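Putative hydrolase (Bacteroides ovatus, PDB 4HBS) is of unknown function but is probably a hydrolase, folded as a five-bladed beta-propeller and related to the beta-fructosidase clan. Local coordinates at residues Gly32-Val37 and Glu406-Asn411; Phe62-Pro67 and Gly161-Tyr166; Asn70-Phe75 and Met170-Gly175; Asp319-Arg324 and Val333-Leu338. All coordinates share one frame; numbering follows the deposited sequence.

Contact 1: Gly32-Val37 and Glu406-Asn411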
loop_
_atom_site.group_PDB
_atom_site.type_symbol
_atom_site.label_atom_id
_atom_site.label_comp_id
_atom_site.label_asym_id
_atom_site.label_seq_id
_atom_site.Cartn_x
_atom_site.Cartn_y
_atom_site.Cartn_z
ATOM N N GLY A 32 -0.121 15.976 18.053
ATOM C CA GLY A 32 0.419 16.059 16.700
ATOM C C GLY A 32 -0.548 16.650 15.681
ATOM O O GLY A 32 -0.100 17.335 14.748
ATOM N N GLN A 33 -1.889 16.422 15.854
ATOM C CA GLN A 33 -2.877 16.955 14.904
ATOM C C GLN A 33 -3.457 18.333 15.289
ATOM O O GLN A 33 -3.643 18.662 16.469
ATOM C CB GLN A 33 -4.035 15.980 14.635
ATOM C CG GLN A 33 -4.740 15.432 15.866
ATOM C CD GLN A 33 -6.225 15.307 15.702
ATOM O OE1 GLN A 33 -6.824 15.895 14.808
ATOM N NE2 GLN A 33 -6.859 14.517 16.552
ATOM N N TYR A 34 -3.767 19.113 14.217
ATOM C CA TYR A 34 -4.360 20.458 14.206
ATOM C C TYR A 34 -5.815 20.332 14.614
ATOM O O TYR A 34 -6.465 19.373 14.219
ATOM C CB TYR A 34 -4.222 21.027 12.767
ATOM C CG TYR A 34 -4.730 22.430 12.495
ATOM C CD1 TYR A 34 -4.438 23.481 13.361
ATOM C CD2 TYR A 34 -5.332 22.748 11.278
ATOM C CE1 TYR A 34 -4.817 24.792 13.064
ATOM C CE2 TYR A 34 -5.701 24.056 10.966
ATOM C CZ TYR A 34 -5.447 25.075 11.858
ATOM O OH TYR A 34 -5.818 26.357 11.516
ATOM N N TRP A 35 -6.322 21.253 15.424
ATOM C CA TRP A 35 -7.711 21.200 15.917
ATOM C C TRP A 35 -8.811 21.250 14.796
ATOM O O TRP A 35 -9.910 20.759 15.037
ATOM C CB TRP A 35 -7.956 22.311 16.949
ATOM C CG TRP A 35 -7.874 23.712 16.403
ATOM C CD1 TRP A 35 -6.756 24.481 16.254
ATOM C CD2 TRP A 35 -8.975 24.526 16.008
ATOM N NE1 TRP A 35 -7.095 25.717 15.761
ATOM C CE2 TRP A 35 -8.454 25.776 15.612
ATOM C CE3 TRP A 35 -10.352 24.305 15.904
ATOM C CZ2 TRP A 35 -9.266 26.808 15.151
ATOM C CZ3 TRP A 35 -11.159 25.332 15.454
ATOM C CH2 TRP A 35 -10.619 26.571 15.095
ATOM N N LYS A 36 -8.526 21.818 13.601
ATOM C CA LYS A 36 -9.518 21.845 12.502
ATOM C C LYS A 36 -9.535 20.495 11.706
ATOM O O LYS A 36 -10.414 20.295 10.851
ATOM C CB LYS A 36 -9.240 22.999 11.511
ATOM C CG LYS A 36 -9.314 24.410 12.075
ATOM C CD LYS A 36 -9.273 25.443 10.928
ATOM C CE LYS A 36 -9.501 26.874 11.362
ATOM N NZ LYS A 36 -8.374 27.766 10.984
ATOM N N VAL A 37 -8.545 19.599 11.947
ATOM C CA VAL A 37 -8.448 18.329 11.242
ATOM C C VAL A 37 -9.166 17.254 12.073
ATOM O O VAL A 37 -8.782 17.009 13.208
ATOM C CB VAL A 37 -6.961 17.989 10.964
ATOM C CG1 VAL A 37 -6.806 16.568 10.420
ATOM C CG2 VAL A 37 -6.357 19.001 9.991
ATOM N N GLU A 406 -7.233 19.512 4.368
ATOM C CA GLU A 406 -6.901 20.732 3.602
ATOM C C GLU A 406 -6.577 21.947 4.513
ATOM O O GLU A 406 -5.787 22.801 4.116
ATOM C CB GLU A 406 -8.088 21.115 2.685
ATOM C CG GLU A 406 -8.469 20.057 1.654
ATOM C CD GLU A 406 -9.749 19.269 1.900
ATOM O OE1 GLU A 406 -10.005 18.886 3.068
ATOM O OE2 GLU A 406 -10.457 18.970 0.908
ATOM N N SER A 407 -7.212 22.022 5.720
ATOM C CA SER A 407 -7.040 23.098 6.714
ATOM C C SER A 407 -5.618 23.346 7.136
ATOM O O SER A 407 -5.310 24.467 7.507
ATOM C CB SER A 407 -7.818 22.779 7.980
ATOM O OG SER A 407 -9.185 22.579 7.688
ATOM N N LEU A 408 -4.748 22.320 7.117
ATOM C CA LEU A 408 -3.359 22.453 7.561
ATOM C C LEU A 408 -2.630 23.673 6.981
ATOM O O LEU A 408 -1.817 24.268 7.696
ATOM C CB LEU A 408 -2.564 21.185 7.230
ATOM C CG LEU A 408 -2.888 19.940 8.071
ATOM C CD1 LEU A 408 -2.119 18.770 7.576
ATOM C CD2 LEU A 408 -2.589 20.162 9.546
ATOM N N TYR A 409 -2.947 24.076 5.732
ATOM C CA TYR A 409 -2.316 25.229 5.088
ATOM C C TYR A 409 -3.222 26.494 5.093
ATOM O O TYR A 409 -2.990 27.403 4.291
ATOM C CB TYR A 409 -1.915 24.836 3.659
ATOM C CG TYR A 409 -0.939 23.679 3.637
ATOM C CD1 TYR A 409 0.348 23.820 4.140
ATOM C CD2 TYR A 409 -1.318 22.430 3.165
ATOM C CE1 TYR A 409 1.239 22.751 4.160
ATOM C CE2 TYR A 409 -0.424 21.361 3.142
ATOM C CZ TYR A 409 0.847 21.516 3.671
ATOM O OH TYR A 409 1.713 20.447 3.682
ATOM N N ASP A 410 -4.209 26.577 6.039
ATOM C CA ASP A 410 -5.126 27.731 6.189
ATOM C C ASP A 410 -4.373 28.997 6.488
ATOM O O ASP A 410 -4.504 29.983 5.768
ATOM C CB ASP A 410 -6.128 27.527 7.374
ATOM C CG ASP A 410 -7.453 26.861 7.074
ATOM O OD1 ASP A 410 -7.752 26.631 5.871
ATOM O OD2 ASP A 410 -8.231 26.634 8.033
ATOM N N ASN A 411 -3.597 28.971 7.585
ATOM C CA ASN A 411 -2.877 30.137 8.099
ATOM C C ASN A 411 -1.396 30.213 7.583
ATOM O O ASN A 411 -0.552 30.827 8.237
ATOM C CB ASN A 411 -2.946 30.136 9.650
ATOM C CG ASN A 411 -4.344 29.850 10.214
ATOM O OD1 ASN A 411 -4.539 28.917 10.997
ATOM N ND2 ASN A 411 -5.349 30.627 9.819
#
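Lys-36 NZ is gripped by three groups: Asp-410 OD2 across the contact at 3.2 Å, the hydroxyl of Tyr-34 in its own turn, and the backbone oxygen of Asn-10. The bond to Asp-410 is a salt bridge, with the lysine and the aspartate approaching from opposite directions and NZ on the anti side of OD2, 16° out of the carboxylate plane. Lys-36 NZ donates to Tyr-34 OH at 3.0 Å. Lys-36 sits in a type I turn, Tyr-34 to Val-37, closed by Val-37 N to Tyr-34 O. This turn leads into strand 38-42, which pairs in one sheet with strand 399-403, shortly before the loop 406-411; this is consistent with the velcro closure known in propellers. A chi1 of -178° carries the Tyr-34 ring out to the 3-10 segment, CE2 lying obliquely 3.5 Å from Ser-407 O. Nearer the backbone, Tyr-34 CB meets Leu-408 CD2 at 3.7 Å, and Val-37 CG2 reaches Leu-408 CD2 at 4.0 Å. A leucine in place of Tyr-34 would probably deprive Lys-36 NZ of one partner and open a gap beside Ser-407. Lys-36 CB rests on Ser-407 CB at 3.8 Å, while Ser-407 OG bonds Asn-404 O.

Contact 2: Phe62-Pro67 and Gly161-Tyr166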
loop_
_atom_site.group_PDB
_atom_site.type_symbol
_atom_site.label_atom_id
_atom_site.label_comp_id
_atom_site.label_asym_id
_atom_site.label_seq_id
_atom_site.Cartn_x
_atom_site.Cartn_y
_atom_site.Cartn_z
ATOM N N PHE A 62 -2.960 -2.250 -0.896
ATOM C CA PHE A 62 -2.967 -1.199 -1.919
ATOM C C PHE A 62 -4.239 -1.292 -2.729
ATOM O O PHE A 62 -4.499 -2.346 -3.293
ATOM C CB PHE A 62 -1.779 -1.371 -2.867
ATOM C CG PHE A 62 -0.394 -1.267 -2.281
ATOM C CD1 PHE A 62 0.163 -2.332 -1.580
ATOM C CD2 PHE A 62 0.432 -0.203 -2.609
ATOM C CE1 PHE A 62 1.467 -2.261 -1.091
ATOM C CE2 PHE A 62 1.745 -0.145 -2.142
ATOM C CZ PHE A 62 2.248 -1.166 -1.368
ATOM N N THR A 63 -5.002 -0.190 -2.844
ATOM C CA THR A 63 -6.235 -0.158 -3.632
ATOM C C THR A 63 -6.009 0.507 -4.983
ATOM O O THR A 63 -5.061 1.279 -5.168
ATOM C CB THR A 63 -7.338 0.564 -2.900
ATOM O OG1 THR A 63 -6.851 1.827 -2.496
ATOM C CG2 THR A 63 -7.829 -0.191 -1.726
ATOM N N THR A 64 -6.903 0.202 -5.922
ATOM C CA THR A 64 -6.914 0.755 -7.264
ATOM C C THR A 64 -8.334 0.665 -7.751
ATOM O O THR A 64 -8.790 -0.434 -8.090
ATOM C CB THR A 64 -5.926 0.002 -8.185
ATOM O OG1 THR A 64 -4.595 0.348 -7.821
ATOM C CG2 THR A 64 -6.129 0.318 -9.676
ATOM N N GLY A 65 -9.043 1.796 -7.752
ATOM C CA GLY A 65 -10.403 1.845 -8.264
ATOM C C GLY A 65 -10.402 1.427 -9.722
ATOM O O GLY A 65 -9.480 1.802 -10.463
ATOM N N LEU A 66 -11.375 0.576 -10.126
ATOM C CA LEU A 66 -11.467 0.072 -11.498
ATOM C C LEU A 66 -12.572 0.795 -12.259
ATOM O O LEU A 66 -13.432 1.423 -11.637
ATOM C CB LEU A 66 -11.712 -1.446 -11.492
ATOM C CG LEU A 66 -10.614 -2.291 -10.842
ATOM C CD1 LEU A 66 -10.993 -3.735 -10.830
ATOM C CD2 LEU A 66 -9.297 -2.102 -11.538
ATOM N N PRO A 67 -12.591 0.729 -13.608
ATOM C CA PRO A 67 -13.643 1.453 -14.356
ATOM C C PRO A 67 -15.060 0.849 -14.256
ATOM O O PRO A 67 -16.017 1.531 -14.619
ATOM C CB PRO A 67 -13.141 1.407 -15.809
ATOM C CG PRO A 67 -11.753 0.886 -15.744
ATOM C CD PRO A 67 -11.665 0.045 -14.534
ATOM N N GLY A 161 3.481 -3.105 -6.157
ATOM C CA GLY A 161 3.813 -1.752 -6.554
ATOM C C GLY A 161 2.466 -1.141 -6.836
ATOM O O GLY A 161 1.443 -1.808 -6.621
ATOM N N ASP A 162 2.417 0.091 -7.296
ATOM C CA ASP A 162 1.108 0.689 -7.592
ATOM C C ASP A 162 0.644 0.225 -9.001
ATOM O O ASP A 162 1.438 -0.345 -9.755
ATOM C CB ASP A 162 1.181 2.223 -7.482
ATOM C CG ASP A 162 -0.106 2.918 -7.100
ATOM O OD1 ASP A 162 -1.178 2.297 -7.228
ATOM O OD2 ASP A 162 -0.051 4.100 -6.758
ATOM N N ALA A 163 -0.637 0.428 -9.329
ATOM C CA ALA A 163 -1.182 0.005 -10.617
ATOM C C ALA A 163 -2.084 1.069 -11.202
ATOM O O ALA A 163 -2.655 1.883 -10.455
ATOM C CB ALA A 163 -1.954 -1.290 -10.449
ATOM N N THR A 164 -2.199 1.068 -12.548
ATOM C CA THR A 164 -3.021 2.017 -13.305
ATOM C C THR A 164 -3.846 1.272 -14.328
ATOM O O THR A 164 -3.544 0.118 -14.643
ATOM C CB THR A 164 -2.147 3.092 -14.013
ATOM O OG1 THR A 164 -2.994 4.066 -14.628
ATOM C CG2 THR A 164 -1.179 2.500 -15.063
ATOM N N ILE A 165 -4.871 1.955 -14.875
ATOM C CA ILE A 165 -5.719 1.421 -15.932
ATOM C C ILE A 165 -5.283 2.053 -17.252
ATOM O O ILE A 165 -5.111 3.276 -17.338
ATOM C CB ILE A 165 -7.234 1.658 -15.662
ATOM C CG1 ILE A 165 -7.640 1.314 -14.190
ATOM C CG2 ILE A 165 -8.081 0.877 -16.661
ATOM C CD1 ILE A 165 -7.536 -0.128 -13.812
ATOM N N TYR A 166 -5.073 1.213 -18.263
ATOM C CA TYR A 166 -4.700 1.642 -19.606
ATOM C C TYR A 166 -5.329 0.661 -20.597
ATOM O O TYR A 166 -5.097 -0.545 -20.466
ATOM C CB TYR A 166 -3.170 1.699 -19.749
ATOM C CG TYR A 166 -2.704 2.146 -21.119
ATOM C CD1 TYR A 166 -2.873 3.460 -21.540
ATOM C CD2 TYR A 166 -2.110 1.251 -22.001
ATOM C CE1 TYR A 166 -2.457 3.874 -22.809
ATOM C CE2 TYR A 166 -1.709 1.647 -23.277
ATOM C CZ TYR A 166 -1.900 2.958 -23.686
ATOM O OH TYR A 166 -1.463 3.378 -24.931
#
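Ile-165 supplies the apolar part of this contact, reaching from its strand to Leu-66 and Pro-67. Its chi1 of -46° places CG1 beside the backbone N and divides the two branches between two neighbours: Ile-165 CD1 lies 3.5 Å from Leu-66 CD2, the two side chains crossing at about a right angle, and Ile-165 CG2 meets Pro-67 CG at 3.8 Å. Farther along, where side chains are smaller, Thr-64 lies over Ala-163, its OG1 4.1 Å from Ala-163 CB and 3.6 Å from Ala-163 O. At the far end the Phe-62 ring passes Gly-161 O loosely, CD2 being 4.4 Å away.

No hydrogen bond bridges the two segments; two side-chain bonds are local. Thr-64 OG1 turns back to Thr-63 O in a weak bond, and Ala-163 N donates to Asp-162 OD1 at 2.9 Å, on the anti side and 31° out of the carboxylate plane.

The strands run almost parallel (5°) with axes 7.4 Å apart, too far for backbone pairing. Each is the first strand and an edge of its own antiparallel sheet, consistent with the inner strands of successive propeller blades standing side by side. Strand 71-75 hydrogen-bonds to Phe-62 and Thr-64, strand 169-178 to Thr-164, and Trp-299 of strand 298-303 touches both Phe-62 and Asp-162.

Contact 3: Asn70-Phe75 and Met170-Gly175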
loop_
_atom_site.group_PDB
_atom_site.type_symbol
_atom_site.label_atom_id
_atom_site.label_comp_id
_atom_site.label_asym_id
_atom_site.label_seq_id
_atom_site.Cartn_x
_atom_site.Cartn_y
_atom_site.Cartn_z
ATOM N N ASN A 70 -15.675 -1.601 -9.308
ATOM C CA ASN A 70 -15.014 -2.438 -8.305
ATOM C C ASN A 70 -13.699 -1.801 -7.904
ATOM O O ASN A 70 -13.262 -0.840 -8.542
ATOM C CB ASN A 70 -14.753 -3.843 -8.851
ATOM C CG ASN A 70 -15.970 -4.559 -9.378
ATOM O OD1 ASN A 70 -17.070 -4.418 -8.855
ATOM N ND2 ASN A 70 -15.807 -5.331 -10.450
ATOM N N ILE A 71 -13.067 -2.336 -6.837
ATOM C CA ILE A 71 -11.774 -1.870 -6.319
ATOM C C ILE A 71 -10.849 -3.067 -6.235
ATOM O O ILE A 71 -11.243 -4.115 -5.716
ATOM C CB ILE A 71 -11.912 -1.162 -4.940
ATOM C CG1 ILE A 71 -12.789 0.089 -5.066
ATOM C CG2 ILE A 71 -10.517 -0.815 -4.353
ATOM C CD1 ILE A 71 -13.190 0.661 -3.820
ATOM N N PHE A 72 -9.616 -2.907 -6.724
ATOM C CA PHE A 72 -8.610 -3.963 -6.711
ATOM C C PHE A 72 -7.714 -3.777 -5.480
ATOM O O PHE A 72 -7.162 -2.706 -5.297
ATOM C CB PHE A 72 -7.793 -3.919 -8.014
ATOM C CG PHE A 72 -6.509 -4.701 -7.964
ATOM C CD1 PHE A 72 -6.487 -6.053 -8.265
ATOM C CD2 PHE A 72 -5.331 -4.102 -7.540
ATOM C CE1 PHE A 72 -5.309 -6.789 -8.144
ATOM C CE2 PHE A 72 -4.159 -4.838 -7.419
ATOM C CZ PHE A 72 -4.154 -6.178 -7.709
ATOM N N TRP A 73 -7.559 -4.822 -4.661
ATOM C CA TRP A 73 -6.706 -4.803 -3.465
ATOM C C TRP A 73 -5.557 -5.753 -3.661
ATOM O O TRP A 73 -5.813 -6.896 -4.044
ATOM C CB TRP A 73 -7.499 -5.248 -2.225
ATOM C CG TRP A 73 -8.596 -4.326 -1.836
ATOM C CD1 TRP A 73 -9.777 -4.127 -2.495
ATOM C CD2 TRP A 73 -8.662 -3.541 -0.644
ATOM N NE1 TRP A 73 -10.564 -3.244 -1.797
ATOM C CE2 TRP A 73 -9.915 -2.885 -0.644
ATOM C CE3 TRP A 73 -7.764 -3.289 0.408
ATOM C CZ2 TRP A 73 -10.283 -1.985 0.362
ATOM C CZ3 TRP A 73 -8.138 -2.410 1.412
ATOM C CH2 TRP A 73 -9.383 -1.770 1.385
ATOM N N SER A 74 -4.309 -5.326 -3.383
ATOM C CA SER A 74 -3.148 -6.221 -3.445
ATOM C C SER A 74 -2.492 -6.291 -2.083
ATOM O O SER A 74 -2.453 -5.292 -1.357
ATOM C CB SER A 74 -2.138 -5.793 -4.502
ATOM O OG SER A 74 -1.505 -4.562 -4.223
ATOM N N PHE A 75 -1.986 -7.473 -1.728
ATOM C CA PHE A 75 -1.340 -7.707 -0.445
ATOM C C PHE A 75 -0.018 -8.346 -0.655
ATOM O O PHE A 75 0.200 -9.018 -1.665
ATOM C CB PHE A 75 -2.204 -8.607 0.467
ATOM C CG PHE A 75 -3.626 -8.125 0.622
ATOM C CD1 PHE A 75 -4.585 -8.428 -0.335
ATOM C CD2 PHE A 75 -3.997 -7.320 1.698
ATOM C CE1 PHE A 75 -5.877 -7.921 -0.238
ATOM C CE2 PHE A 75 -5.298 -6.809 1.788
ATOM C CZ PHE A 75 -6.230 -7.123 0.821
HETATM N N MSE A 170 -5.632 -3.455 -16.428
HETATM C CA MSE A 170 -4.862 -2.901 -15.329
HETATM C C MSE A 170 -3.409 -3.344 -15.444
HETATM O O MSE A 170 -3.120 -4.546 -15.425
HETATM C CB MSE A 170 -5.444 -3.306 -13.982
HETATM C CG MSE A 170 -4.815 -2.561 -12.811
HETATM SE SE MSE A 170 -5.266 -3.383 -11.156
HETATM C CE MSE A 170 -4.149 -4.915 -11.324
ATOM N N GLN A 171 -2.503 -2.358 -15.554
ATOM C CA GLN A 171 -1.058 -2.564 -15.613
ATOM C C GLN A 171 -0.530 -2.341 -14.226
ATOM O O GLN A 171 -0.785 -1.276 -13.655
ATOM C CB GLN A 171 -0.397 -1.582 -16.585
ATOM C CG GLN A 171 -1.094 -1.424 -17.912
ATOM C CD GLN A 171 -0.328 -0.439 -18.735
ATOM O OE1 GLN A 171 -0.332 0.762 -18.444
ATOM N NE2 GLN A 171 0.414 -0.914 -19.727
HETATM N N MSE A 172 0.175 -3.330 -13.663
HETATM C CA MSE A 172 0.698 -3.264 -12.305
HETATM C C MSE A 172 2.182 -3.577 -12.244
HETATM O O MSE A 172 2.653 -4.452 -12.976
HETATM C CB MSE A 172 -0.054 -4.281 -11.453
HETATM C CG MSE A 172 0.567 -4.493 -10.072
HETATM SE SE MSE A 172 -0.601 -5.350 -8.887
HETATM C CE MSE A 172 0.027 -4.541 -7.325
ATOM N N LEU A 173 2.902 -2.925 -11.308
ATOM C CA LEU A 173 4.307 -3.217 -11.057
ATOM C C LEU A 173 4.444 -4.132 -9.832
ATOM O O LEU A 173 3.824 -3.888 -8.796
ATOM C CB LEU A 173 5.141 -1.952 -10.812
ATOM C CG LEU A 173 5.173 -0.891 -11.866
ATOM C CD1 LEU A 173 5.967 0.268 -11.393
ATOM C CD2 LEU A 173 5.759 -1.390 -13.173
ATOM N N TRP A 174 5.277 -5.154 -9.951
ATOM C CA TRP A 174 5.602 -6.077 -8.885
ATOM C C TRP A 174 7.118 -5.926 -8.636
ATOM O O TRP A 174 7.903 -6.097 -9.569
ATOM C CB TRP A 174 5.231 -7.514 -9.306
ATOM C CG TRP A 174 3.768 -7.829 -9.272
ATOM C CD1 TRP A 174 2.948 -8.010 -10.342
ATOM C CD2 TRP A 174 2.967 -8.065 -8.104
ATOM N NE1 TRP A 174 1.678 -8.334 -9.918
ATOM C CE2 TRP A 174 1.657 -8.349 -8.544
ATOM C CE3 TRP A 174 3.226 -8.047 -6.725
ATOM C CZ2 TRP A 174 0.598 -8.603 -7.645
ATOM C CZ3 TRP A 174 2.190 -8.326 -5.840
ATOM C CH2 TRP A 174 0.884 -8.555 -6.299
ATOM N N GLY A 175 7.504 -5.562 -7.417
ATOM C CA GLY A 175 8.900 -5.354 -7.053
ATOM C C GLY A 175 9.599 -6.636 -6.668
ATOM O O GLY A 175 9.139 -7.319 -5.754
#
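Phe-72 and selenomethionine Met-170 form the close-packed end of this contact. Met-170 leaves its strand stretched out (chi1 -170°) toward the ring and then bends at its last torsion, which lays its methyl CE over the ring centre, 3.7 Å from the centroid of Phe-72 and only 6° off the normal. This is a CH-pi contact, and Met-170 SE, 3.9 Å from the Phe-72 centroid, adds a Met-aromatic contact over the same face. Selenomethionine Met-172 comes from another direction: its SE stands obliquely 3.8 Å from Phe-72 CZ, while the same atom lies above the rim of the Trp-174 indole.

Toward Ser-74 the fit slackens. Met-172 CE still reaches Ser-74 OG at 3.5 Å, but Trp-174 brings only CH2 to Ser-74 CB, 4.5 Å away, its NE1 being turned to Tyr-196 OH. No side of the contact faces solvent, since all five touching residues are buried. The strand axes stay 11.0 Å apart, so side chains alone span the distance here. Putting an alanine at Phe-72 would probably open a gap there and leave the Met-170 end without the ring it lies on. With no hydrogen bond crossing, the two sheets are joined here probably mainly by dispersion, with a weak attraction of the methyl to the pi cloud.

Contact 4: Asp319-Arg324 and Val333-Leu338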
loop_
_atom_site.group_PDB
_atom_site.type_symbol
_atom_site.label_atom_id
_atom_site.label_comp_id
_atom_site.label_asym_id
_atom_site.label_seq_id
_atom_site.Cartn_x
_atom_site.Cartn_y
_atom_site.Cartn_z
ATOM N N ASP A 319 3.920 9.543 13.420
ATOM C CA ASP A 319 3.463 10.803 12.802
ATOM C C ASP A 319 3.303 10.644 11.274
ATOM O O ASP A 319 4.256 10.268 10.598
ATOM C CB ASP A 319 4.424 11.985 13.107
ATOM C CG ASP A 319 4.406 12.524 14.539
ATOM O OD1 ASP A 319 3.517 12.113 15.322
ATOM O OD2 ASP A 319 5.270 13.378 14.868
ATOM N N VAL A 320 2.080 10.895 10.753
ATOM C CA VAL A 320 1.769 10.861 9.315
ATOM C C VAL A 320 2.015 12.261 8.807
ATOM O O VAL A 320 1.347 13.186 9.270
ATOM C CB VAL A 320 0.318 10.401 9.061
ATOM C CG1 VAL A 320 -0.031 10.484 7.574
ATOM C CG2 VAL A 320 0.107 8.991 9.600
ATOM N N LEU A 321 2.981 12.435 7.891
ATOM C CA LEU A 321 3.378 13.748 7.383
ATOM C C LEU A 321 2.684 14.140 6.104
ATOM O O LEU A 321 2.281 13.278 5.327
ATOM C CB LEU A 321 4.886 13.764 7.122
ATOM C CG LEU A 321 5.760 13.326 8.278
ATOM C CD1 LEU A 321 7.210 13.441 7.904
ATOM C CD2 LEU A 321 5.452 14.119 9.542
HETATM N N MSE A 322 2.594 15.457 5.860
HETATM C CA MSE A 322 2.030 15.995 4.635
HETATM C C MSE A 322 2.874 17.164 4.146
HETATM O O MSE A 322 3.266 18.013 4.951
HETATM C CB MSE A 322 0.577 16.436 4.818
HETATM C CG MSE A 322 -0.092 16.807 3.482
HETATM SE SE MSE A 322 -1.890 17.459 3.623
HETATM C CE MSE A 322 -2.690 15.859 3.846
ATOM N N PHE A 323 3.131 17.206 2.817
ATOM C CA PHE A 323 3.869 18.273 2.115
ATOM C C PHE A 323 3.052 18.726 0.936
ATOM O O PHE A 323 2.189 17.975 0.486
ATOM C CB PHE A 323 5.230 17.781 1.606
ATOM C CG PHE A 323 6.072 17.022 2.592
ATOM C CD1 PHE A 323 5.799 15.695 2.885
ATOM C CD2 PHE A 323 7.178 17.614 3.184
ATOM C CE1 PHE A 323 6.593 14.982 3.783
ATOM C CE2 PHE A 323 7.979 16.897 4.069
ATOM C CZ PHE A 323 7.682 15.583 4.361
ATOM N N ARG A 324 3.354 19.900 0.378
ATOM C CA ARG A 324 2.640 20.385 -0.799
ATOM C C ARG A 324 3.592 20.950 -1.854
ATOM O O ARG A 324 4.702 21.371 -1.529
ATOM C CB ARG A 324 1.599 21.446 -0.409
ATOM C CG ARG A 324 2.169 22.659 0.322
ATOM C CD ARG A 324 1.189 23.800 0.297
ATOM N NE ARG A 324 1.678 24.970 1.018
ATOM C CZ ARG A 324 0.948 26.056 1.271
ATOM N NH1 ARG A 324 -0.316 26.131 0.854
ATOM N NH2 ARG A 324 1.471 27.074 1.946
ATOM N N VAL A 333 7.146 21.102 -0.176
ATOM C CA VAL A 333 7.546 21.982 0.916
ATOM C C VAL A 333 6.483 22.022 1.998
ATOM O O VAL A 333 5.435 21.396 1.865
ATOM C CB VAL A 333 7.829 23.423 0.358
ATOM C CG1 VAL A 333 9.108 23.443 -0.460
ATOM C CG2 VAL A 333 6.658 23.957 -0.471
ATOM N N ASP A 334 6.789 22.752 3.085
ATOM C CA ASP A 334 5.899 23.025 4.201
ATOM C C ASP A 334 5.376 21.730 4.805
ATOM O O ASP A 334 4.203 21.373 4.651
ATOM C CB ASP A 334 4.764 23.971 3.744
ATOM C CG ASP A 334 5.290 25.214 3.030
ATOM O OD1 ASP A 334 6.353 25.735 3.446
ATOM O OD2 ASP A 334 4.661 25.637 2.024
ATOM N N GLN A 335 6.267 21.009 5.487
ATOM C CA GLN A 335 5.895 19.759 6.133
ATOM C C GLN A 335 4.898 20.060 7.229
ATOM O O GLN A 335 5.009 21.095 7.887
ATOM C CB GLN A 335 7.129 19.065 6.718
ATOM C CG GLN A 335 6.884 17.684 7.342
ATOM C CD GLN A 335 8.149 17.222 8.026
ATOM O OE1 GLN A 335 9.157 16.947 7.374
ATOM N NE2 GLN A 335 8.169 17.236 9.358
ATOM N N LYS A 336 3.911 19.191 7.396
ATOM C CA LYS A 336 2.904 19.299 8.453
ATOM C C LYS A 336 2.674 17.914 9.029
ATOM O O LYS A 336 2.873 16.936 8.315
ATOM C CB LYS A 336 1.577 19.852 7.894
ATOM C CG LYS A 336 1.628 21.264 7.322
ATOM C CD LYS A 336 1.432 22.294 8.376
ATOM C CE LYS A 336 1.828 23.661 7.914
ATOM N NZ LYS A 336 1.246 24.708 8.785
ATOM N N THR A 337 2.263 17.805 10.291
ATOM C CA THR A 337 1.926 16.510 10.866
ATOM C C THR A 337 0.407 16.399 10.751
ATOM O O THR A 337 -0.323 17.168 11.385
ATOM C CB THR A 337 2.479 16.359 12.272
ATOM O OG1 THR A 337 3.903 16.386 12.182
ATOM C CG2 THR A 337 2.063 15.065 12.919
ATOM N N LEU A 338 -0.065 15.495 9.872
ATOM C CA LEU A 338 -1.495 15.281 9.642
ATOM C C LEU A 338 -2.125 14.743 10.913
ATOM O O LEU A 338 -3.070 15.337 11.438
ATOM C CB LEU A 338 -1.691 14.326 8.468
ATOM C CG LEU A 338 -3.088 14.194 7.921
ATOM C CD1 LEU A 338 -3.590 15.508 7.379
ATOM C CD2 LEU A 338 -3.139 13.117 6.838
#
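Met-322 and Lys-336 form the central hydrogen-bonded pair of an antiparallel beta hairpin, with Met-322 N to Lys-336 O at 2.9 Å and Lys-336 N to Met-322 O at 2.8 Å. Between this pair and Arg-324 with Val-333 the register slips by one: Asp-334 and Gln-335 together stand opposite Phe-323, a beta bulge. The hairpin makes the last two strands of one four-stranded sheet of the propeller.

Gln-335 can be followed outward from this bulge. Its CB touches Phe-323 CE2 at 3.5 Å, and CG, extended away from the backbone N (chi1 -176°), continues along the same ring. Gln-335 CD reaches Leu-321 CD1 at 3.9 Å. At the tip Gln-335 OE1 passes Phe-323 CE2 at 3.5 Å and bonds Ser-293 OG, while NE2 bonds a bound glycerol, likely a crystallisation additive. Amide and ring planes stand 83° apart, although the two side chains lie alongside each other.

On the face that carries Met-322, Met-322 CE meets Leu-338 CD1 at 3.7 Å, and Leu-371 of strand 371-377 packs on both residues, while Lys-336 NZ salt-bridges Asp-412. Beyond the bulge, Arg-324 NH2 bonds Ala-413 O and only weakly Asp-334 OD2, whereas in a salt bridge Arg-324 NE donates to the anti lone pair of Asp-334 OD2 at 3.2 Å, with an N-H...O angle of 162°.

Overall arrangement
The four contacts fall into two groups on different parts of the propeller. Contacts 2 and 3, centred 6 Å apart, join the same two sheets through their first and second strands: 60-65 with 156-165, and 71-75 with 169-178. Contacts 1 and 4, centred 10 Å apart, touch where Tyr-409 OH meets Asp-334 O at 2.8 Å, so the hairpin 319-338 lies against the chain-end loop. Centres in different groups are 25 to 32 Å apart. Along the chain contact 1 encloses all the others, contacts 2 and 3 interleave, and contact 4 follows them. One pair of neighbouring sheets is thus joined by contacts 2 and 3, while contact 1 lies where the two chain ends meet, consistent with closure of the propeller.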